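Local coordinates for L-arabinose ABC transporter, periplasmic L-arabinose-binding protein (Burkholderia thailandensis, PDB 4KZK), which binds beta-D-galactose and probably delivers L-arabinose and related sugars from the periplasm to an ABC transporter, at residues 211-225 with 241-255. Numbering follows the deposited sequence.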
loop_
_atom_site.group_PDB
_atom_site.type_symbol
_atom_site.label_atom_id
_atom_site.label_comp_id
_atom_site.label_asym_id
_atom_site.label_seq_id
_atom_site.Cartn_x
_atom_site.Cartn_y
_atom_site.Cartn_z
ATOM N N ALA A 211 -8.245 -0.039 7.108
ATOM C CA ALA A 211 -7.301 0.619 6.234
ATOM C C ALA A 211 -7.812 0.527 4.799
ATOM O O ALA A 211 -7.275 -0.233 3.970
ATOM C CB ALA A 211 -5.936 -0.037 6.355
ATOM N N ASP A 212 -8.875 1.269 4.529
ATOM C CA ASP A 212 -9.529 1.225 3.222
ATOM C C ASP A 212 -10.274 2.539 3.010
ATOM O O ASP A 212 -10.246 3.420 3.872
ATOM C CB ASP A 212 -10.421 -0.025 3.070
ATOM C CG ASP A 212 -11.451 -0.174 4.177
ATOM O OD1 ASP A 212 -11.745 0.835 4.877
ATOM O OD2 ASP A 212 -11.935 -1.316 4.380
ATOM N N THR A 213 -10.906 2.722 1.861
ATOM C CA THR A 213 -11.496 4.021 1.571
ATOM C C THR A 213 -12.590 4.355 2.597
ATOM O O THR A 213 -12.679 5.483 3.058
ATOM C CB THR A 213 -12.045 4.100 0.128
ATOM O OG1 THR A 213 -11.021 3.672 -0.781
ATOM C CG2 THR A 213 -12.471 5.516 -0.195
ATOM N N GLU A 214 -13.422 3.372 2.935
ATOM C CA GLU A 214 -14.487 3.595 3.912
ATOM C C GLU A 214 -13.918 4.059 5.252
ATOM O O GLU A 214 -14.403 5.026 5.839
ATOM C CB GLU A 214 -15.329 2.328 4.109
ATOM C CG GLU A 214 -16.495 2.500 5.068
ATOM C CD GLU A 214 -17.191 1.190 5.374
ATOM O OE1 GLU A 214 -16.691 0.123 4.934
ATOM O OE2 GLU A 214 -18.233 1.216 6.056
ATOM N N GLY A 215 -12.895 3.359 5.731
ATOM C CA GLY A 215 -12.260 3.730 7.008
ATOM C C GLY A 215 -11.690 5.141 7.012
ATOM O O GLY A 215 -11.836 5.898 7.980
ATOM N N ALA A 216 -11.028 5.492 5.918
ATOM C CA ALA A 216 -10.462 6.810 5.758
ATOM C C ALA A 216 -11.532 7.891 5.661
ATOM O O ALA A 216 -11.355 8.949 6.228
ATOM C CB ALA A 216 -9.602 6.840 4.508
ATOM N N PHE A 217 -12.588 7.635 4.872
ATOM C CA PHE A 217 -13.692 8.575 4.701
ATOM C C PHE A 217 -14.280 8.920 6.074
ATOM O O PHE A 217 -14.462 10.091 6.420
ATOM C CB PHE A 217 -14.742 7.988 3.747
ATOM C CG PHE A 217 -15.922 8.883 3.515
ATOM C CD1 PHE A 217 -15.882 9.874 2.552
ATOM C CD2 PHE A 217 -17.091 8.715 4.247
ATOM C CE1 PHE A 217 -16.985 10.694 2.337
ATOM C CE2 PHE A 217 -18.189 9.530 4.052
ATOM C CZ PHE A 217 -18.138 10.525 3.091
ATOM N N ASN A 218 -14.548 7.890 6.866
ATOM C CA ASN A 218 -15.099 8.119 8.206
ATOM C C ASN A 218 -14.141 8.825 9.142
ATOM O O ASN A 218 -14.528 9.724 9.877
ATOM C CB ASN A 218 -15.581 6.805 8.833
ATOM C CG ASN A 218 -16.758 6.209 8.096
ATOM O OD1 ASN A 218 -17.517 6.915 7.433
ATOM N ND2 ASN A 218 -16.910 4.921 8.200
ATOM N N ALA A 219 -12.884 8.415 9.150
ATOM C CA ALA A 219 -11.918 9.070 10.016
ATOM C C ALA A 219 -11.681 10.524 9.624
ATOM O O ALA A 219 -11.529 11.382 10.476
ATOM C CB ALA A 219 -10.619 8.299 10.018
ATOM N N ALA A 220 -11.644 10.807 8.327
ATOM C CA ALA A 220 -11.402 12.186 7.873
ATOM C C ALA A 220 -12.542 13.102 8.294
ATOM O O ALA A 220 -12.297 14.209 8.765
ATOM C CB ALA A 220 -11.182 12.241 6.367
ATOM N N ASN A 221 -13.778 12.630 8.149
ATOM C CA ASN A 221 -14.939 13.430 8.506
ATOM C C ASN A 221 -14.929 13.790 9.986
ATOM O O ASN A 221 -15.268 14.919 10.345
ATOM C CB ASN A 221 -16.232 12.724 8.117
ATOM C CG ASN A 221 -16.657 13.056 6.702
ATOM O OD1 ASN A 221 -16.477 14.191 6.251
ATOM N ND2 ASN A 221 -17.216 12.082 5.996
ATOM N N ILE A 222 -14.511 12.848 10.827
ATOM C CA ILE A 222 -14.384 13.128 12.256
ATOM C C ILE A 222 -13.368 14.248 12.495
ATOM O O ILE A 222 -13.605 15.164 13.286
ATOM C CB ILE A 222 -14.009 11.865 13.067
ATOM C CG1 ILE A 222 -15.200 10.905 13.097
ATOM C CG2 ILE A 222 -13.571 12.233 14.489
ATOM C CD1 ILE A 222 -14.917 9.543 13.697
ATOM N N ALA A 223 -12.246 14.186 11.791
ATOM C CA ALA A 223 -11.191 15.178 11.948
ATOM C C ALA A 223 -11.604 16.554 11.429
ATOM O O ALA A 223 -11.319 17.577 12.063
ATOM C CB ALA A 223 -9.934 14.713 11.225
ATOM N N PHE A 224 -12.231 16.594 10.251
ATOM C CA PHE A 224 -12.656 17.884 9.690
ATOM C C PHE A 224 -13.645 18.576 10.608
ATOM O O PHE A 224 -13.579 19.793 10.802
ATOM C CB PHE A 224 -13.283 17.716 8.310
ATOM C CG PHE A 224 -12.316 17.304 7.236
ATOM C CD1 PHE A 224 -11.085 17.940 7.105
ATOM C CD2 PHE A 224 -12.645 16.295 6.322
ATOM C CE1 PHE A 224 -10.191 17.570 6.119
ATOM C CE2 PHE A 224 -11.743 15.925 5.324
ATOM C CZ PHE A 224 -10.516 16.572 5.225
ATOM N N THR A 225 -14.562 17.818 11.184
ATOM C CA THR A 225 -15.517 18.402 12.127
ATOM C C THR A 225 -14.843 19.082 13.320
ATOM O O THR A 225 -15.287 20.148 13.747
ATOM C CB THR A 225 -16.507 17.346 12.639
ATOM O OG1 THR A 225 -17.195 16.791 11.520
ATOM C CG2 THR A 225 -17.538 17.949 13.595
ATOM N N ASP A 241 -6.050 4.359 -1.783
ATOM C CA ASP A 241 -7.416 4.103 -1.365
ATOM C C ASP A 241 -7.812 4.905 -0.136
ATOM O O ASP A 241 -8.859 5.540 -0.113
ATOM C CB ASP A 241 -7.586 2.614 -1.089
ATOM C CG ASP A 241 -7.214 1.747 -2.286
ATOM O OD1 ASP A 241 -6.264 2.098 -2.984
ATOM O OD2 ASP A 241 -7.807 0.665 -2.435
ATOM N N THR A 242 -6.951 4.894 0.872
ATOM C CA THR A 242 -7.188 5.646 2.090
ATOM C C THR A 242 -7.125 7.138 1.786
ATOM O O THR A 242 -8.011 7.870 2.158
ATOM C CB THR A 242 -6.225 5.221 3.219
ATOM O OG1 THR A 242 -4.863 5.231 2.772
ATOM C CG2 THR A 242 -6.572 3.840 3.641
ATOM N N THR A 243 -6.113 7.572 1.053
ATOM C CA THR A 243 -5.968 8.973 0.688
ATOM C C THR A 243 -7.205 9.525 0.027
ATOM O O THR A 243 -7.672 10.625 0.361
ATOM C CB THR A 243 -4.695 9.188 -0.171
ATOM O OG1 THR A 243 -3.555 8.726 0.575
ATOM C CG2 THR A 243 -4.499 10.647 -0.514
ATOM N N VAL A 244 -7.767 8.765 -0.918
ATOM C CA VAL A 244 -8.966 9.205 -1.659
ATOM C C VAL A 244 -10.156 9.332 -0.713
ATOM O O VAL A 244 -11.045 10.163 -0.910
ATOM C CB VAL A 244 -9.326 8.226 -2.799
ATOM C CG1 VAL A 244 -10.809 8.326 -3.194
ATOM C CG2 VAL A 244 -8.423 8.473 -3.976
ATOM N N GLY A 245 -10.205 8.483 0.304
ATOM C CA GLY A 245 -11.262 8.631 1.301
ATOM C C GLY A 245 -11.293 10.006 1.943
ATOM O O GLY A 245 -12.372 10.601 2.126
ATOM N N ALA A 246 -10.116 10.541 2.269
ATOM C CA ALA A 246 -10.012 11.884 2.833
ATOM C C ALA A 246 -10.400 12.960 1.811
ATOM O O ALA A 246 -11.008 13.990 2.151
ATOM C CB ALA A 246 -8.608 12.138 3.384
ATOM N N VAL A 247 -10.039 12.745 0.552
ATOM C CA VAL A 247 -10.374 13.695 -0.498
ATOM C C VAL A 247 -11.909 13.753 -0.654
ATOM O O VAL A 247 -12.505 14.838 -0.718
ATOM C CB VAL A 247 -9.659 13.364 -1.830
ATOM C CG1 VAL A 247 -10.156 14.234 -2.994
ATOM C CG2 VAL A 247 -8.141 13.518 -1.672
ATOM N N ARG A 248 -12.561 12.591 -0.690
ATOM C CA ARG A 248 -14.017 12.556 -0.764
ATOM C C ARG A 248 -14.666 13.210 0.453
ATOM O O ARG A 248 -15.655 13.931 0.318
ATOM C CB ARG A 248 -14.542 11.122 -0.880
ATOM C CG ARG A 248 -14.240 10.444 -2.205
ATOM C CD ARG A 248 -14.978 11.075 -3.382
ATOM N NE ARG A 248 -14.140 12.023 -4.104
ATOM C CZ ARG A 248 -13.150 11.667 -4.925
ATOM N NH1 ARG A 248 -12.403 12.587 -5.504
ATOM N NH2 ARG A 248 -12.870 10.392 -5.156
ATOM N N ALA A 249 -14.136 12.936 1.639
ATOM C CA ALA A 249 -14.693 13.545 2.845
ATOM C C ALA A 249 -14.577 15.067 2.770
ATOM O O ALA A 249 -15.560 15.788 3.012
ATOM C CB ALA A 249 -14.008 12.994 4.076
ATOM N N GLY A 250 -13.410 15.564 2.351
ATOM C CA GLY A 250 -13.209 17.003 2.221
ATOM C C GLY A 250 -14.208 17.615 1.268
ATOM O O GLY A 250 -14.780 18.666 1.534
ATOM N N GLU A 251 -14.417 16.971 0.129
ATOM C CA GLU A 251 -15.352 17.490 -0.855
ATOM C C GLU A 251 -16.748 17.684 -0.260
ATOM O O GLU A 251 -17.425 18.706 -0.520
ATOM C CB GLU A 251 -15.406 16.578 -2.078
ATOM C CG GLU A 251 -14.130 16.609 -2.914
ATOM C CD GLU A 251 -14.057 15.468 -3.906
ATOM O OE1 GLU A 251 -14.989 14.637 -3.932
ATOM O OE2 GLU A 251 -13.075 15.406 -4.661
ATOM N N GLY A 252 -17.172 16.719 0.554
ATOM C CA GLY A 252 -18.465 16.782 1.234
ATOM C C GLY A 252 -18.592 17.936 2.219
ATOM O O GLY A 252 -19.700 18.325 2.570
ATOM N N ARG A 253 -17.454 18.469 2.665
ATOM C CA ARG A 253 -17.407 19.602 3.599
ATOM C C ARG A 253 -16.929 20.928 3.004
ATOM O O ARG A 253 -16.489 21.815 3.747
ATOM C CB ARG A 253 -16.434 19.276 4.712
ATOM C CG ARG A 253 -16.615 17.929 5.347
ATOM C CD ARG A 253 -15.882 17.973 6.653
ATOM N NE ARG A 253 -16.678 18.615 7.695
ATOM C CZ ARG A 253 -17.410 17.952 8.587
ATOM N NH1 ARG A 253 -18.100 18.621 9.499
ATOM N NH2 ARG A 253 -17.440 16.618 8.577
ATOM N N GLY A 254 -16.968 21.063 1.687
ATOM C CA GLY A 254 -16.547 22.298 1.046
ATOM C C GLY A 254 -15.050 22.527 0.997
ATOM O O GLY A 254 -14.618 23.651 0.784
ATOM N N ILE A 255 -14.263 21.471 1.187
ATOM C CA ILE A 255 -12.809 21.528 1.023
ATOM C C ILE A 255 -12.484 20.840 -0.292
ATOM O O ILE A 255 -12.284 19.615 -0.338
ATOM C CB ILE A 255 -12.067 20.793 2.154
ATOM C CG1 ILE A 255 -12.540 21.286 3.523
ATOM C CG2 ILE A 255 -10.562 20.998 2.020
ATOM C CD1 ILE A 255 -12.227 20.323 4.640
HETATM O O HOH W 1 -17.887 14.531 3.894
#
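G245 lies against A216 and F217 where two neighbouring helices, 213-225 and 241-252, cross at -41° with axes 7.1 Å apart in an alpha/beta lobe of a periplasmic binding protein of the LacI-like sugar-binding family. The pair illustrates how small residues let two helices of one layer approach closely: both lean on strand 170-175, through A220 and F224 on L172 and A246 on L174. The CA atoms of F217 and G245 are just 4.2 Å apart, and F217 CA directs a C-H...O contact at G245 O; A216 CB lies 4.0 Å from G245 CA. Further along, the methyl of A249 is a knob set among F217, A220, N221 and F224, with A220 CB 3.7 Å from A249 CB. The buried F224 ring takes A249 CB and A246 O at its edge and I255 CD1 over one face, a CH-pi contact, while W233 meets it edge-to-face.

F217 forms the apolar border of the more exposed flank: with CG anti to the backbone N (chi1 180°), its ring edge meets G245 O and R248 CB. Beyond it, packing gives way to polar links. Water 1 donates to both N221 OD1 and A249 O, bridging the helices. R253, past the helix end, lays its guanidinium over the backbone at T225 N and reaches N221 OD1 through a weak bond from NH2. At the other end, nearer the sugar cleft, T213 OG1 donates to D241 O over 2.9 Å, approaching from above the carbonyl plane, while G245 N reaches that same oxygen from the opposite face.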